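Local coordinates for protein succinate dehydrogenase subunit A (Mycolicibacterium smegmatis MC2 51, PDB 6LUM) that probably oxidises succinate to fumarate on a bound FAD, as the flavoprotein subunit of succinate dehydrogenase, and hands the electrons on to its partner subunits, at residues A56-D61 and P128-C133; W63-F68 and R122-A127. All blocks are in the same frame, centred on the assembly; numbering follows the deposited sequence.

Contact 1: A56-D61 and P128-C133; sequences ANVEED and PVRRAC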
ATOM      1  N   ALA D  56     -10.793  -3.133 -39.461  1.00 39.08           N
ATOM      2  CA  ALA D  56     -10.450  -2.267 -40.586  1.00 39.08           C
ATOM      3  C   ALA D  56      -9.305  -1.318 -40.215  1.00 39.08           C
ATOM      4  O   ALA D  56      -9.464  -0.102 -40.114  1.00 39.08           O
ATOM      5  CB  ALA D  56     -11.678  -1.493 -41.075  1.00 39.08           C
ATOM      6  N   ASN D  57      -8.143  -1.926 -39.981  1.00 41.72           N
ATOM      7  CA  ASN D  57      -6.909  -1.188 -39.749  1.00 41.72           C
ATOM      8  C   ASN D  57      -6.016  -1.139 -40.976  1.00 41.72           C
ATOM      9  O   ASN D  57      -5.440  -0.090 -41.271  1.00 41.72           O
ATOM     10  CB  ASN D  57      -6.131  -1.796 -38.582  1.00 41.72           C
ATOM     11  CG  ASN D  57      -6.678  -1.374 -37.245  1.00 41.72           C
ATOM     12  OD1 ASN D  57      -6.171  -1.770 -36.200  1.00 41.72           O
ATOM     13  ND2 ASN D  57      -7.726  -0.566 -37.268  1.00 41.72           N
ATOM     14  N   VAL D  58      -5.884  -2.247 -41.704  1.00 43.98           N
ATOM     15  CA  VAL D  58      -5.093  -2.255 -42.928  1.00 43.98           C
ATOM     16  C   VAL D  58      -5.961  -2.164 -44.176  1.00 43.98           C
ATOM     17  O   VAL D  58      -5.442  -1.830 -45.253  1.00 43.98           O
ATOM     18  CB  VAL D  58      -4.194  -3.507 -43.001  1.00 43.98           C
ATOM     19  CG1 VAL D  58      -3.398  -3.659 -41.720  1.00 43.98           C
ATOM     20  CG2 VAL D  58      -5.022  -4.749 -43.275  1.00 43.98           C
ATOM     21  N   GLU D  59      -7.251  -2.455 -44.070  1.00 43.55           N
ATOM     22  CA  GLU D  59      -8.176  -2.408 -45.193  1.00 43.55           C
ATOM     23  C   GLU D  59      -9.479  -1.829 -44.663  1.00 43.55           C
ATOM     24  O   GLU D  59      -9.523  -1.242 -43.577  1.00 43.55           O
ATOM     25  CB  GLU D  59      -8.361  -3.797 -45.821  1.00 43.55           C
ATOM     26  CG  GLU D  59      -7.111  -4.368 -46.466  1.00 43.55           C
ATOM     27  CD  GLU D  59      -7.429  -5.309 -47.602  1.00 43.55           C
ATOM     28  OE1 GLU D  59      -6.567  -5.491 -48.484  1.00 43.55           O
ATOM     29  OE2 GLU D  59      -8.544  -5.865 -47.615  1.00 43.55           O
ATOM     30  N   GLU D  60     -10.557  -1.985 -45.421  1.00 48.81           N
ATOM     31  CA  GLU D  60     -11.866  -1.521 -44.993  1.00 48.81           C
ATOM     32  C   GLU D  60     -12.847  -2.680 -44.968  1.00 48.81           C
ATOM     33  O   GLU D  60     -12.985  -3.404 -45.960  1.00 48.81           O
ATOM     34  CB  GLU D  60     -12.395  -0.417 -45.905  1.00 48.81           C
ATOM     35  CG  GLU D  60     -13.578   0.321 -45.307  1.00 48.81           C
ATOM     36  CD  GLU D  60     -13.326   0.751 -43.873  1.00 48.81           C
ATOM     37  OE1 GLU D  60     -12.264   1.347 -43.602  1.00 48.81           O
ATOM     38  OE2 GLU D  60     -14.190   0.484 -43.012  1.00 48.81           O
ATOM     39  N   ASP D  61     -13.517  -2.856 -43.833  1.00 44.56           N
ATOM     40  CA  ASP D  61     -14.632  -3.785 -43.755  1.00 44.56           C
ATOM     41  C   ASP D  61     -15.535  -3.395 -42.599  1.00 44.56           C
ATOM     42  O   ASP D  61     -15.081  -2.860 -41.586  1.00 44.56           O
ATOM     43  CB  ASP D  61     -14.168  -5.237 -43.609  1.00 44.56           C
ATOM     44  CG  ASP D  61     -13.266  -5.449 -42.423  1.00 44.56           C
ATOM     45  OD1 ASP D  61     -12.845  -4.453 -41.804  1.00 44.56           O
ATOM     46  OD2 ASP D  61     -12.978  -6.616 -42.099  1.00 44.56           O
ATOM     47  N   PRO D 128     -10.437 -11.429 -50.847  1.00 44.45           N
ATOM     48  CA  PRO D 128      -9.972 -11.437 -49.456  1.00 44.45           C
ATOM     49  C   PRO D 128     -10.109 -10.065 -48.812  1.00 44.45           C
ATOM     50  O   PRO D 128     -10.210  -9.039 -49.486  1.00 44.45           O
ATOM     51  CB  PRO D 128      -8.507 -11.853 -49.578  1.00 44.45           C
ATOM     52  CG  PRO D 128      -8.480 -12.698 -50.798  1.00 44.45           C
ATOM     53  CD  PRO D 128      -9.487 -12.111 -51.743  1.00 44.45           C
ATOM     54  N   VAL D 129     -10.123 -10.053 -47.482  1.00 42.79           N
ATOM     55  CA  VAL D 129     -10.458  -8.833 -46.757  1.00 42.79           C
ATOM     56  C   VAL D 129      -9.468  -8.558 -45.630  1.00 42.79           C
ATOM     57  O   VAL D 129      -9.433  -7.450 -45.084  1.00 42.79           O
ATOM     58  CB  VAL D 129     -11.903  -8.911 -46.235  1.00 42.79           C
ATOM     59  CG1 VAL D 129     -12.042 -10.031 -45.248  1.00 42.79           C
ATOM     60  CG2 VAL D 129     -12.339  -7.593 -45.624  1.00 42.79           C
ATOM     61  N   ARG D 130      -8.640  -9.546 -45.284  1.00 42.99           N
ATOM     62  CA  ARG D 130      -7.613  -9.391 -44.252  1.00 42.99           C
ATOM     63  C   ARG D 130      -8.234  -8.996 -42.908  1.00 42.99           C
ATOM     64  O   ARG D 130      -8.056  -7.889 -42.404  1.00 42.99           O
ATOM     65  CB  ARG D 130      -6.551  -8.371 -44.677  1.00 42.99           C
ATOM     66  CG  ARG D 130      -5.544  -8.912 -45.655  1.00 42.99           C
ATOM     67  CD  ARG D 130      -4.376  -7.963 -45.825  1.00 42.99           C
ATOM     68  NE  ARG D 130      -3.249  -8.624 -46.472  1.00 42.99           N
ATOM     69  CZ  ARG D 130      -3.167  -8.848 -47.779  1.00 42.99           C
ATOM     70  NH1 ARG D 130      -4.147  -8.458 -48.584  1.00 42.99           N
ATOM     71  NH2 ARG D 130      -2.106  -9.461 -48.284  1.00 42.99           N
ATOM     72  N   ARG D 131      -8.991  -9.939 -42.351  1.00 38.88           N
ATOM     73  CA  ARG D 131      -9.652  -9.722 -41.072  1.00 38.88           C
ATOM     74  C   ARG D 131      -8.823 -10.165 -39.875  1.00 38.88           C
ATOM     75  O   ARG D 131      -8.827  -9.486 -38.844  1.00 38.88           O
ATOM     76  CB  ARG D 131     -10.984 -10.464 -41.037  1.00 38.88           C
ATOM     77  CG  ARG D 131     -12.107  -9.713 -41.658  1.00 38.88           C
ATOM     78  CD  ARG D 131     -13.418 -10.081 -41.037  1.00 38.88           C
ATOM     79  NE  ARG D 131     -14.490  -9.343 -41.678  1.00 38.88           N
ATOM     80  CZ  ARG D 131     -15.052  -9.706 -42.821  1.00 38.88           C
ATOM     81  NH1 ARG D 131     -14.648 -10.805 -43.439  1.00 38.88           N
ATOM     82  NH2 ARG D 131     -16.019  -8.972 -43.344  1.00 38.88           N
ATOM     83  N   ALA D 132      -8.114 -11.287 -39.992  1.00 33.79           N
ATOM     84  CA  ALA D 132      -7.675 -12.030 -38.815  1.00 33.79           C
ATOM     85  C   ALA D 132      -6.543 -11.313 -38.097  1.00 33.79           C
ATOM     86  O   ALA D 132      -5.474 -11.100 -38.672  1.00 33.79           O
ATOM     87  CB  ALA D 132      -7.236 -13.431 -39.220  1.00 33.79           C
ATOM     88  N   CYS D 133      -6.786 -10.925 -36.847  1.00 34.51           N
ATOM     89  CA  CYS D 133      -5.716 -10.500 -35.968  1.00 34.51           C
ATOM     90  C   CYS D 133      -4.885 -11.710 -35.554  1.00 34.51           C
ATOM     91  O   CYS D 133      -5.292 -12.860 -35.714  1.00 34.51           O
ATOM     92  CB  CYS D 133      -6.283  -9.821 -34.729  1.00 34.51           C
ATOM     93  SG  CYS D 133      -7.274  -8.383 -35.067  1.00 34.51           S
TER

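Contact 2: W63-F68 and R122-A127; sequences WEWHTF and RDHGKA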
ATOM      1  N   TRP D  63     -18.871  -4.972 -40.127  1.00 43.04           N
ATOM      2  CA  TRP D  63     -19.207  -6.285 -39.606  1.00 43.04           C
ATOM      3  C   TRP D  63     -20.271  -6.997 -40.423  1.00 43.04           C
ATOM      4  O   TRP D  63     -20.499  -8.185 -40.191  1.00 43.04           O
ATOM      5  CB  TRP D  63     -19.654  -6.185 -38.152  1.00 43.04           C
ATOM      6  CG  TRP D  63     -20.700  -5.176 -37.887  1.00 43.04           C
ATOM      7  CD1 TRP D  63     -20.525  -3.960 -37.316  1.00 43.04           C
ATOM      8  CD2 TRP D  63     -22.100  -5.300 -38.149  1.00 43.04           C
ATOM      9  NE1 TRP D  63     -21.725  -3.305 -37.216  1.00 43.04           N
ATOM     10  CE2 TRP D  63     -22.709  -4.110 -37.720  1.00 43.04           C
ATOM     11  CE3 TRP D  63     -22.897  -6.299 -38.708  1.00 43.04           C
ATOM     12  CZ2 TRP D  63     -24.073  -3.889 -37.837  1.00 43.04           C
ATOM     13  CZ3 TRP D  63     -24.248  -6.080 -38.823  1.00 43.04           C
ATOM     14  CH2 TRP D  63     -24.825  -4.886 -38.390  1.00 43.04           C
ATOM     15  N   GLU D  64     -20.916  -6.325 -41.375  1.00 42.21           N
ATOM     16  CA  GLU D  64     -21.982  -6.982 -42.119  1.00 42.21           C
ATOM     17  C   GLU D  64     -21.427  -8.023 -43.079  1.00 42.21           C
ATOM     18  O   GLU D  64     -22.042  -9.075 -43.283  1.00 42.21           O
ATOM     19  CB  GLU D  64     -22.822  -5.954 -42.869  1.00 42.21           C
ATOM     20  CG  GLU D  64     -24.145  -6.503 -43.365  1.00 42.21           C
ATOM     21  CD  GLU D  64     -24.041  -7.161 -44.727  1.00 42.21           C
ATOM     22  OE1 GLU D  64     -24.624  -8.251 -44.907  1.00 42.21           O
ATOM     23  OE2 GLU D  64     -23.386  -6.589 -45.620  1.00 42.21           O
ATOM     24  N   TRP D  65     -20.266  -7.760 -43.674  1.00 46.40           N
ATOM     25  CA  TRP D  65     -19.658  -8.764 -44.539  1.00 46.40           C
ATOM     26  C   TRP D  65     -19.176  -9.955 -43.721  1.00 46.40           C
ATOM     27  O   TRP D  65     -19.287 -11.107 -44.158  1.00 46.40           O
ATOM     28  CB  TRP D  65     -18.514  -8.145 -45.339  1.00 46.40           C
ATOM     29  CG  TRP D  65     -18.903  -6.875 -46.049  1.00 46.40           C
ATOM     30  CD1 TRP D  65     -20.141  -6.547 -46.511  1.00 46.40           C
ATOM     31  CD2 TRP D  65     -18.051  -5.768 -46.373  1.00 46.40           C
ATOM     32  NE1 TRP D  65     -20.116  -5.307 -47.096  1.00 46.40           N
ATOM     33  CE2 TRP D  65     -18.844  -4.808 -47.021  1.00 46.40           C
ATOM     34  CE3 TRP D  65     -16.699  -5.490 -46.161  1.00 46.40           C
ATOM     35  CZ2 TRP D  65     -18.326  -3.603 -47.478  1.00 46.40           C
ATOM     36  CZ3 TRP D  65     -16.189  -4.299 -46.626  1.00 46.40           C
ATOM     37  CH2 TRP D  65     -17.000  -3.367 -47.266  1.00 46.40           C
ATOM     38  N   HIS D  66     -18.670  -9.695 -42.515  1.00 39.26           N
ATOM     39  CA  HIS D  66     -18.329 -10.774 -41.596  1.00 39.26           C
ATOM     40  C   HIS D  66     -19.550 -11.616 -41.262  1.00 39.26           C
ATOM     41  O   HIS D  66     -19.485 -12.849 -41.260  1.00 39.26           O
ATOM     42  CB  HIS D  66     -17.723 -10.190 -40.322  1.00 39.26           C
ATOM     43  CG  HIS D  66     -17.034 -11.197 -39.459  1.00 39.26           C
ATOM     44  ND1 HIS D  66     -16.858 -11.015 -38.106  1.00 39.26           N
ATOM     45  CD2 HIS D  66     -16.469 -12.390 -39.756  1.00 39.26           C
ATOM     46  CE1 HIS D  66     -16.219 -12.056 -37.605  1.00 39.26           C
ATOM     47  NE2 HIS D  66     -15.971 -12.904 -38.586  1.00 39.26           N
ATOM     48  N   THR D  67     -20.667 -10.961 -40.955  1.00 34.84           N
ATOM     49  CA  THR D  67     -21.890 -11.677 -40.622  1.00 34.84           C
ATOM     50  C   THR D  67     -22.361 -12.526 -41.791  1.00 34.84           C
ATOM     51  O   THR D  67     -22.754 -13.684 -41.614  1.00 34.84           O
ATOM     52  CB  THR D  67     -22.968 -10.687 -40.203  1.00 34.84           C
ATOM     53  OG1 THR D  67     -22.581 -10.061 -38.979  1.00 34.84           O
ATOM     54  CG2 THR D  67     -24.273 -11.390 -39.996  1.00 34.84           C
ATOM     55  N   PHE D  68     -22.322 -11.972 -43.001  1.00 39.19           N
ATOM     56  CA  PHE D  68     -22.741 -12.761 -44.151  1.00 39.19           C
ATOM     57  C   PHE D  68     -21.827 -13.952 -44.357  1.00 39.19           C
ATOM     58  O   PHE D  68     -22.287 -15.039 -44.719  1.00 39.19           O
ATOM     59  CB  PHE D  68     -22.775 -11.921 -45.422  1.00 39.19           C
ATOM     60  CG  PHE D  68     -22.930 -12.743 -46.669  1.00 39.19           C
ATOM     61  CD1 PHE D  68     -24.180 -13.144 -47.090  1.00 39.19           C
ATOM     62  CD2 PHE D  68     -21.829 -13.132 -47.408  1.00 39.19           C
ATOM     63  CE1 PHE D  68     -24.330 -13.905 -48.226  1.00 39.19           C
ATOM     64  CE2 PHE D  68     -21.976 -13.894 -48.542  1.00 39.19           C
ATOM     65  CZ  PHE D  68     -23.227 -14.279 -48.951  1.00 39.19           C
ATOM     66  N   ARG D 122     -14.544 -10.136 -49.329  1.00 48.60           N
ATOM     67  CA  ARG D 122     -14.563  -8.682 -49.331  1.00 48.60           C
ATOM     68  C   ARG D 122     -15.945  -8.202 -48.940  1.00 48.60           C
ATOM     69  O   ARG D 122     -16.115  -7.600 -47.882  1.00 48.60           O
ATOM     70  CB  ARG D 122     -14.180  -8.144 -50.710  1.00 48.60           C
ATOM     71  CG  ARG D 122     -14.342  -6.647 -50.867  1.00 48.60           C
ATOM     72  CD  ARG D 122     -13.450  -5.888 -49.904  1.00 48.60           C
ATOM     73  NE  ARG D 122     -12.984  -4.637 -50.491  1.00 48.60           N
ATOM     74  CZ  ARG D 122     -13.658  -3.494 -50.447  1.00 48.60           C
ATOM     75  NH1 ARG D 122     -14.830  -3.435 -49.834  1.00 48.60           N
ATOM     76  NH2 ARG D 122     -13.155  -2.408 -51.014  1.00 48.60           N
ATOM     77  N   ASP D 123     -16.941  -8.499 -49.770  1.00 50.55           N
ATOM     78  CA  ASP D 123     -18.331  -8.234 -49.407  1.00 50.55           C
ATOM     79  C   ASP D 123     -19.213  -9.128 -50.271  1.00 50.55           C
ATOM     80  O   ASP D 123     -19.383  -8.868 -51.467  1.00 50.55           O
ATOM     81  CB  ASP D 123     -18.686  -6.762 -49.573  1.00 50.55           C
ATOM     82  CG  ASP D 123     -18.110  -6.157 -50.825  1.00 50.55           C
ATOM     83  OD1 ASP D 123     -18.251  -4.930 -51.004  1.00 50.55           O
ATOM     84  OD2 ASP D 123     -17.512  -6.903 -51.625  1.00 50.55           O
ATOM     85  N   HIS D 124     -19.762 -10.174 -49.658  1.00 47.20           N
ATOM     86  CA  HIS D 124     -20.649 -11.110 -50.336  1.00 47.20           C
ATOM     87  C   HIS D 124     -19.916 -11.840 -51.456  1.00 47.20           C
ATOM     88  O   HIS D 124     -20.427 -11.983 -52.570  1.00 47.20           O
ATOM     89  CB  HIS D 124     -21.897 -10.401 -50.867  1.00 47.20           C
ATOM     90  CG  HIS D 124     -22.681  -9.699 -49.806  1.00 47.20           C
ATOM     91  ND1 HIS D 124     -22.115  -8.777 -48.951  1.00 47.20           N
ATOM     92  CD2 HIS D 124     -23.984  -9.786 -49.454  1.00 47.20           C
ATOM     93  CE1 HIS D 124     -23.036  -8.329 -48.118  1.00 47.20           C
ATOM     94  NE2 HIS D 124     -24.180  -8.923 -48.403  1.00 47.20           N
ATOM     95  N   GLY D 125     -18.703 -12.293 -51.166  1.00 41.26           N
ATOM     96  CA  GLY D 125     -17.967 -13.112 -52.106  1.00 41.26           C
ATOM     97  C   GLY D 125     -17.284 -12.342 -53.216  1.00 41.26           C
ATOM     98  O   GLY D 125     -17.565 -12.569 -54.396  1.00 41.26           O
ATOM     99  N   LYS D 126     -16.384 -11.429 -52.860  1.00 42.51           N
ATOM    100  CA  LYS D 126     -15.652 -10.652 -53.851  1.00 42.51           C
ATOM    101  C   LYS D 126     -14.155 -10.935 -53.826  1.00 42.51           C
ATOM    102  O   LYS D 126     -13.584 -11.323 -54.850  1.00 42.51           O
ATOM    103  CB  LYS D 126     -15.919  -9.158 -53.637  1.00 42.51           C
ATOM    104  N   ALA D 127     -13.502 -10.766 -52.682  1.00 42.47           N
ATOM    105  CA  ALA D 127     -12.051 -10.864 -52.601  1.00 42.47           C
ATOM    106  C   ALA D 127     -11.668 -11.008 -51.136  1.00 42.47           C
ATOM    107  O   ALA D 127     -12.488 -10.759 -50.249  1.00 42.47           O
ATOM    108  CB  ALA D 127     -11.376  -9.633 -53.229  1.00 42.47           C
TER

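Contact 1: A56-D61 and P128-C133
Glu59 reaches across to the turn at Val129 and Arg130 with its chain extended beyond CG. Its CB lies 3.9 Å from Val129 O, and CG and CD run on past the same carbonyl. At the tip the carboxylate divides. OE2 comes up to Val129 O, and since both are acceptors no hydrogen bond joins them; OE1 faces Arg130 NH1 at 3.8 Å, a long salt bridge with the carboxylate and guanidinium planes 55° apart. Arg130 NH1 also has a like charge close by in Arg116. The 128-133 segment runs here into the short strand 132-133, the middle one of a three-stranded antiparallel sheet, and Arg131 and Ala132 together face Arg115 of strand 114-115 as a classic beta bulge. Arg131 carries the second ion pair. Asp61 CG sits between its backbone N and carbonyl carbon (chi1 56°), which turns OD2 to within 3.1 Å of Arg131 NE; the oxygen stands well off the guanidinium plane, so the attraction is one of charge without an N-H aimed at it. A leucine in place of Arg131 would probably leave the buried Asp61 carboxylate without this counter-charge. Beside the pair, Val129 CG2 packs on Asp61 CB at 3.6 Å. At the exposed end, Val58 CG2 touches Arg130 CD at 4.2 Å, the two side chains crossing at about a right angle.

Contact 2: W63-F68 and R122-A127
Phe68 holds CG anti to its backbone N (chi1 168°) and His124 holds CG anti to its carbonyl carbon (chi1 -58°), which brings the two rings face to face. Their centroids are 4.6 Å apart and their planes only 11° from parallel, with His124 CD2 lying over the phenyl face toward its rim. The imidazole edge is met by two other side chains of the helix. Glu64, bent at its second torsion, places OE2 in the ring plane, 3.1 Å from His124 CE1, the carbon between the two ring nitrogens, while its OE1 is hydrogen-bonded to Tyr577 OH. Trp65 CD1 comes to the same edge at 3.8 Å from His124 CE1, the indole and imidazole meeting rim to rim with their planes steeply inclined. One indole face is turned to the loop, where Asp123 CB lies over the five-membered ring, modelled too close for the spacing to be trusted. Farther out along the indole, Trp65 CH2 lies at the edge of the Arg122 guanidinium, 3.4 Å from Arg122 NH1. Trp65, Phe68 and His124 thus make an aromatic cluster at the surface, laying the irregular 122-127 loop against the first turns of helix 63-73 within the FAD-binding domain.

In the fold
Both contacts lie toward the edge of the subunit, their centres about 11 Å apart, and pair one continuous region, 56-68, with another, 122-133. Contact 1 is partly buried: it joins two non-helical segments, one leading into helix 63-73 and the other into a small sheet, through charge pairs, with the Arg131 side chain about 12 Å from the FAD. Contact 2 lies at the surface, with none of its touching residues buried, sets a helix against a loop, and relies on one stacked and one rim-to-rim ring pair. Neither has a hydrogen bond between its segments. Arg131 links them, its NH2 lying 3.3 Å from Trp65 CB, while Glu60 O approaches Trp65 CZ3 and Val129 packs beside Arg122.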